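Local coordinates for tailspike protein (Siphovirus 9NA, PDB 3RIQ) that probably recognises the Salmonella lipopolysaccharide receptor and cleaves its O-antigen as an endorhamnosidase, through a trimeric right-handed beta-helix, at residues Met85-Phe97 against Val110-Pro124. Numbering follows the deposited sequence.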
loop_
_atom_site.group_PDB
_atom_site.type_symbol
_atom_site.label_atom_id
_atom_site.label_comp_id
_atom_site.label_asym_id
_atom_site.label_seq_id
_atom_site.Cartn_x
_atom_site.Cartn_y
_atom_site.Cartn_z
ATOM N N MET A 85 -16.666 11.305 -27.569
ATOM C CA MET A 85 -18.090 11.114 -27.806
ATOM C C MET A 85 -18.882 12.219 -27.117
ATOM O O MET A 85 -18.869 12.313 -25.904
ATOM C CB MET A 85 -18.550 9.748 -27.291
ATOM C CG MET A 85 -17.840 8.570 -27.899
ATOM S SD MET A 85 -17.750 8.529 -29.697
ATOM C CE MET A 85 -19.537 8.502 -30.118
ATOM N N HIS A 86 -19.570 13.047 -27.898
ATOM C CA HIS A 86 -20.308 14.194 -27.376
ATOM C C HIS A 86 -21.807 14.118 -27.727
ATOM O O HIS A 86 -22.170 13.964 -28.877
ATOM C CB HIS A 86 -19.693 15.466 -27.977
ATOM C CG HIS A 86 -20.035 16.745 -27.250
ATOM N ND1 HIS A 86 -21.333 17.202 -27.106
ATOM C CD2 HIS A 86 -19.236 17.700 -26.700
ATOM C CE1 HIS A 86 -21.321 18.353 -26.449
ATOM N NE2 HIS A 86 -20.061 18.686 -26.207
ATOM N N THR A 87 -22.670 14.237 -26.740
ATOM C CA THR A 87 -24.101 14.294 -26.996
ATOM C C THR A 87 -24.492 15.412 -27.994
ATOM O O THR A 87 -23.824 16.475 -28.065
ATOM C CB THR A 87 -24.869 14.466 -25.642
ATOM O OG1 THR A 87 -26.271 14.292 -25.890
ATOM C CG2 THR A 87 -24.610 15.857 -24.984
ATOM N N LYS A 88 -25.563 15.203 -28.749
ATOM C CA LYS A 88 -26.097 16.280 -29.577
ATOM C C LYS A 88 -27.068 17.148 -28.744
ATOM O O LYS A 88 -26.899 18.363 -28.630
ATOM C CB LYS A 88 -26.749 15.711 -30.847
ATOM C CG LYS A 88 -27.424 16.827 -31.686
ATOM C CD LYS A 88 -27.902 16.338 -33.069
ATOM C CE LYS A 88 -28.954 15.205 -32.967
ATOM N NZ LYS A 88 -29.483 14.703 -34.329
ATOM N N THR A 89 -28.038 16.503 -28.117
ATOM C CA THR A 89 -29.013 17.167 -27.243
ATOM C C THR A 89 -28.450 17.280 -25.826
ATOM O O THR A 89 -27.847 16.343 -25.336
ATOM C CB THR A 89 -30.326 16.320 -27.179
ATOM O OG1 THR A 89 -30.858 16.151 -28.504
ATOM C CG2 THR A 89 -31.396 17.001 -26.321
ATOM N N THR A 90 -28.625 18.433 -25.179
ATOM C CA THR A 90 -28.191 18.616 -23.805
ATOM C C THR A 90 -29.199 17.911 -22.887
ATOM O O THR A 90 -30.397 18.207 -22.949
ATOM C CB THR A 90 -28.082 20.105 -23.441
ATOM O OG1 THR A 90 -27.094 20.720 -24.293
ATOM C CG2 THR A 90 -27.677 20.258 -21.975
ATOM N N PRO A 91 -28.727 16.949 -22.066
ATOM C CA PRO A 91 -29.675 16.194 -21.266
ATOM C C PRO A 91 -30.067 16.924 -19.993
ATOM O O PRO A 91 -29.284 17.745 -19.495
ATOM C CB PRO A 91 -28.861 14.966 -20.853
ATOM C CG PRO A 91 -27.433 15.498 -20.728
ATOM C CD PRO A 91 -27.343 16.432 -21.934
ATOM N N TYR A 92 -31.273 16.653 -19.497
ATOM C CA TYR A 92 -31.598 16.954 -18.106
ATOM C C TYR A 92 -30.796 16.006 -17.227
ATOM O O TYR A 92 -30.773 14.792 -17.478
ATOM C CB TYR A 92 -33.105 16.739 -17.852
ATOM C CG TYR A 92 -33.956 17.805 -18.501
ATOM C CD1 TYR A 92 -34.244 19.008 -17.821
ATOM C CD2 TYR A 92 -34.460 17.642 -19.789
ATOM C CE1 TYR A 92 -35.039 20.004 -18.413
ATOM C CE2 TYR A 92 -35.221 18.625 -20.378
ATOM C CZ TYR A 92 -35.506 19.806 -19.694
ATOM O OH TYR A 92 -36.289 20.767 -20.309
ATOM N N THR A 93 -30.116 16.560 -16.216
ATOM C CA THR A 93 -29.400 15.728 -15.256
ATOM C C THR A 93 -29.839 16.022 -13.847
ATOM O O THR A 93 -30.262 17.147 -13.537
ATOM C CB THR A 93 -27.859 15.875 -15.329
ATOM O OG1 THR A 93 -27.457 17.209 -14.934
ATOM C CG2 THR A 93 -27.360 15.544 -16.752
ATOM N N VAL A 94 -29.759 15.003 -12.993
ATOM C CA VAL A 94 -29.922 15.184 -11.524
ATOM C C VAL A 94 -28.558 15.473 -10.878
ATOM O O VAL A 94 -27.565 14.830 -11.245
ATOM C CB VAL A 94 -30.655 13.958 -10.871
ATOM C CG1 VAL A 94 -29.861 12.629 -11.017
ATOM C CG2 VAL A 94 -30.930 14.227 -9.386
ATOM N N TYR A 95 -28.493 16.481 -10.002
ATOM C CA TYR A 95 -27.250 16.882 -9.359
ATOM C C TYR A 95 -27.422 16.789 -7.859
ATOM O O TYR A 95 -28.140 17.597 -7.251
ATOM C CB TYR A 95 -26.864 18.298 -9.786
ATOM C CG TYR A 95 -25.493 18.705 -9.263
ATOM C CD1 TYR A 95 -24.353 18.005 -9.650
ATOM C CD2 TYR A 95 -25.339 19.788 -8.410
ATOM C CE1 TYR A 95 -23.104 18.355 -9.164
ATOM C CE2 TYR A 95 -24.062 20.177 -7.925
ATOM C CZ TYR A 95 -22.951 19.431 -8.312
ATOM O OH TYR A 95 -21.699 19.767 -7.873
ATOM N N ARG A 96 -26.794 15.786 -7.255
ATOM C CA ARG A 96 -27.135 15.425 -5.853
ATOM C C ARG A 96 -26.255 16.101 -4.788
ATOM O O ARG A 96 -26.106 15.560 -3.693
ATOM C CB ARG A 96 -27.039 13.891 -5.684
ATOM C CG ARG A 96 -28.111 13.102 -6.461
ATOM C CD ARG A 96 -27.995 11.610 -6.238
ATOM N NE ARG A 96 -29.109 10.864 -6.835
ATOM C CZ ARG A 96 -30.342 10.782 -6.317
ATOM N NH1 ARG A 96 -30.638 11.390 -5.162
ATOM N NH2 ARG A 96 -31.286 10.087 -6.941
ATOM N N PHE A 97 -25.670 17.256 -5.113
ATOM C CA PHE A 97 -24.685 17.909 -4.235
ATOM C C PHE A 97 -24.980 19.384 -4.028
ATOM O O PHE A 97 -25.536 20.055 -4.889
ATOM C CB PHE A 97 -23.246 17.674 -4.756
ATOM C CG PHE A 97 -22.956 16.213 -4.956
ATOM C CD1 PHE A 97 -22.518 15.416 -3.884
ATOM C CD2 PHE A 97 -23.241 15.599 -6.192
ATOM C CE1 PHE A 97 -22.330 14.043 -4.039
ATOM C CE2 PHE A 97 -23.065 14.238 -6.365
ATOM C CZ PHE A 97 -22.609 13.446 -5.269
ATOM N N VAL A 110 -33.702 17.424 -4.364
ATOM C CA VAL A 110 -33.125 16.596 -5.443
ATOM C C VAL A 110 -33.934 16.783 -6.741
ATOM O O VAL A 110 -33.381 17.054 -7.814
ATOM C CB VAL A 110 -33.032 15.113 -5.070
ATOM C CG1 VAL A 110 -32.456 14.328 -6.232
ATOM C CG2 VAL A 110 -32.136 14.915 -3.842
ATOM N N LEU A 111 -35.253 16.656 -6.639
ATOM C CA LEU A 111 -36.116 16.915 -7.806
ATOM C C LEU A 111 -35.859 18.287 -8.443
ATOM O O LEU A 111 -35.757 18.407 -9.688
ATOM C CB LEU A 111 -37.594 16.778 -7.424
ATOM C CG LEU A 111 -38.586 17.034 -8.559
ATOM C CD1 LEU A 111 -38.449 15.996 -9.665
ATOM C CD2 LEU A 111 -39.981 16.994 -7.971
ATOM N N ALA A 112 -35.721 19.315 -7.603
ATOM C CA ALA A 112 -35.450 20.689 -8.091
ATOM C C ALA A 112 -34.056 20.886 -8.732
ATOM O O ALA A 112 -33.811 21.895 -9.445
ATOM C CB ALA A 112 -35.699 21.706 -7.000
ATOM N N SER A 113 -33.145 19.927 -8.518
ATOM C CA SER A 113 -31.817 20.001 -9.134
ATOM C C SER A 113 -31.843 19.544 -10.589
ATOM O O SER A 113 -30.859 19.713 -11.293
ATOM C CB SER A 113 -30.811 19.126 -8.368
ATOM O OG SER A 113 -30.890 17.761 -8.773
ATOM N N VAL A 114 -32.955 18.957 -11.034
ATOM C CA VAL A 114 -33.010 18.432 -12.408
ATOM C C VAL A 114 -33.081 19.575 -13.438
ATOM O O VAL A 114 -34.042 20.363 -13.455
ATOM C CB VAL A 114 -34.173 17.424 -12.602
ATOM C CG1 VAL A 114 -34.321 17.045 -14.113
ATOM C CG2 VAL A 114 -33.997 16.229 -11.675
ATOM N N ALA A 115 -32.065 19.647 -14.292
ATOM C CA ALA A 115 -31.845 20.773 -15.202
ATOM C C ALA A 115 -30.953 20.324 -16.343
ATOM O O ALA A 115 -30.146 19.392 -16.183
ATOM C CB ALA A 115 -31.197 21.946 -14.468
ATOM N N GLN A 116 -31.089 20.972 -17.493
ATOM C CA GLN A 116 -30.192 20.689 -18.626
ATOM C C GLN A 116 -28.748 21.106 -18.358
ATOM O O GLN A 116 -28.469 22.271 -18.050
ATOM C CB GLN A 116 -30.716 21.360 -19.902
ATOM C CG GLN A 116 -31.892 20.619 -20.463
ATOM C CD GLN A 116 -32.407 21.240 -21.745
ATOM O OE1 GLN A 116 -33.065 22.281 -21.713
ATOM N NE2 GLN A 116 -32.122 20.590 -22.879
ATOM N N ARG A 117 -27.836 20.144 -18.454
ATOM C CA ARG A 117 -26.423 20.405 -18.211
ATOM C C ARG A 117 -25.591 19.548 -19.133
ATOM O O ARG A 117 -25.960 18.410 -19.458
ATOM C CB ARG A 117 -25.997 20.062 -16.753
ATOM C CG ARG A 117 -26.777 20.724 -15.636
ATOM C CD ARG A 117 -26.120 20.352 -14.300
ATOM N NE ARG A 117 -26.820 20.999 -13.196
ATOM C CZ ARG A 117 -27.936 20.545 -12.635
ATOM N NH1 ARG A 117 -28.496 21.231 -11.623
ATOM N NH2 ARG A 117 -28.479 19.413 -13.046
ATOM N N LEU A 118 -24.456 20.094 -19.530
ATOM C CA LEU A 118 -23.429 19.301 -20.223
ATOM C C LEU A 118 -22.243 18.949 -19.323
ATOM O O LEU A 118 -21.375 18.151 -19.716
ATOM C CB LEU A 118 -22.886 20.090 -21.426
ATOM C CG LEU A 118 -23.769 20.215 -22.678
ATOM C CD1 LEU A 118 -23.118 21.090 -23.736
ATOM C CD2 LEU A 118 -24.035 18.839 -23.214
ATOM N N ASP A 119 -22.158 19.580 -18.157
ATOM C CA ASP A 119 -20.918 19.502 -17.351
ATOM C C ASP A 119 -20.961 18.547 -16.156
ATOM O O ASP A 119 -19.909 18.078 -15.718
ATOM C CB ASP A 119 -20.448 20.899 -16.891
ATOM C CG ASP A 119 -21.470 21.605 -15.972
ATOM O OD1 ASP A 119 -22.689 21.432 -16.176
ATOM O OD2 ASP A 119 -21.065 22.332 -15.025
ATOM N N LYS A 120 -22.142 18.315 -15.580
ATOM C CA LYS A 120 -22.195 17.570 -14.308
ATOM C C LYS A 120 -23.606 17.013 -14.095
ATOM O O LYS A 120 -24.566 17.390 -14.811
ATOM C CB LYS A 120 -21.784 18.465 -13.114
ATOM C CG LYS A 120 -22.766 19.554 -12.794
ATOM C CD LYS A 120 -22.122 20.591 -11.880
ATOM C CE LYS A 120 -23.169 21.500 -11.271
ATOM N NZ LYS A 120 -22.521 22.726 -10.680
ATOM N N GLY A 121 -23.747 16.175 -13.077
ATOM C CA GLY A 121 -24.978 15.407 -12.880
ATOM C C GLY A 121 -25.079 14.278 -13.890
ATOM O O GLY A 121 -24.285 14.191 -14.817
ATOM N N TYR A 122 -26.048 13.402 -13.676
ATOM C CA TYR A 122 -26.317 12.297 -14.620
ATOM C C TYR A 122 -27.808 12.208 -14.919
ATOM O O TYR A 122 -28.637 12.752 -14.179
ATOM C CB TYR A 122 -25.767 10.960 -14.059
ATOM C CG TYR A 122 -26.432 10.523 -12.774
ATOM C CD1 TYR A 122 -27.638 9.808 -12.803
ATOM C CD2 TYR A 122 -25.846 10.815 -11.526
ATOM C CE1 TYR A 122 -28.277 9.394 -11.609
ATOM C CE2 TYR A 122 -26.481 10.432 -10.328
ATOM C CZ TYR A 122 -27.693 9.724 -10.379
ATOM O OH TYR A 122 -28.300 9.336 -9.206
ATOM N N LYS A 123 -28.157 11.511 -15.993
ATOM C CA LYS A 123 -29.574 11.400 -16.368
ATOM C C LYS A 123 -30.387 10.584 -15.343
ATOM O O LYS A 123 -30.018 9.482 -14.977
ATOM C CB LYS A 123 -29.765 10.818 -17.775
ATOM C CG LYS A 123 -29.099 9.480 -18.018
ATOM C CD LYS A 123 -30.003 8.542 -18.826
ATOM C CE LYS A 123 -29.179 7.386 -19.335
ATOM N NZ LYS A 123 -30.001 6.420 -20.164
ATOM N N PRO A 124 -31.511 11.128 -14.892
ATOM C CA PRO A 124 -32.351 10.392 -13.958
ATOM C C PRO A 124 -32.836 9.086 -14.542
ATOM O O PRO A 124 -33.101 8.999 -15.756
ATOM C CB PRO A 124 -33.554 11.311 -13.758
ATOM C CG PRO A 124 -33.108 12.610 -14.097
ATOM C CD PRO A 124 -32.024 12.478 -15.149
#
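T93 meets R117 and K120 beside a short two-stranded antiparallel ribbon, 92-93 against 115-116, in a long insertion that leaves the right-handed beta-helix at the end of strand 79-87. T93 forms the hydrogen-bonded pair with A115, its N 2.8 Å from A115 O. On the other flank of the strand, V94 makes a single antiparallel bridge to Y122, so the chain at 93-94 is held between two passes of 110-124. T93 OG1, set between backbone N and carbonyl carbon (chi1 66°), donates to K120 O on a lone pair in the carbonyl plane, 2.9 Å, and accepts from R117 NH2. The same guanidinium grips S113 O end-on with NH1 and NH2; Y95 CB and A115 CB lie over its opposite faces, which together should fix its rotation.

Around this polar centre the rings are covered by aliphatic chains. K120 runs extended across one face of Y95, CE 3.6 Å from the ring centroid, with NZ in an off-centre cation-pi contact; Y95 OH hydrogen-bonds R242. Q116 lays CG centrally over Y92, its amide stacked 18° from the ring plane, and NE2 reaches T90 O at 2.9 Å. V94 divides its methyls: CG1 sits over the Y122 ring, CG2 touches V110 CG1 at 3.5 Å.

Farther out, D128 and D130 each form a salt bridge to R96, and D128 also hydrogen-bonds Y122 OH. Within the contact, R96 NE points in the guanidinium plane to Y122 OH, 2.9 Å away and nearly straight at 170°.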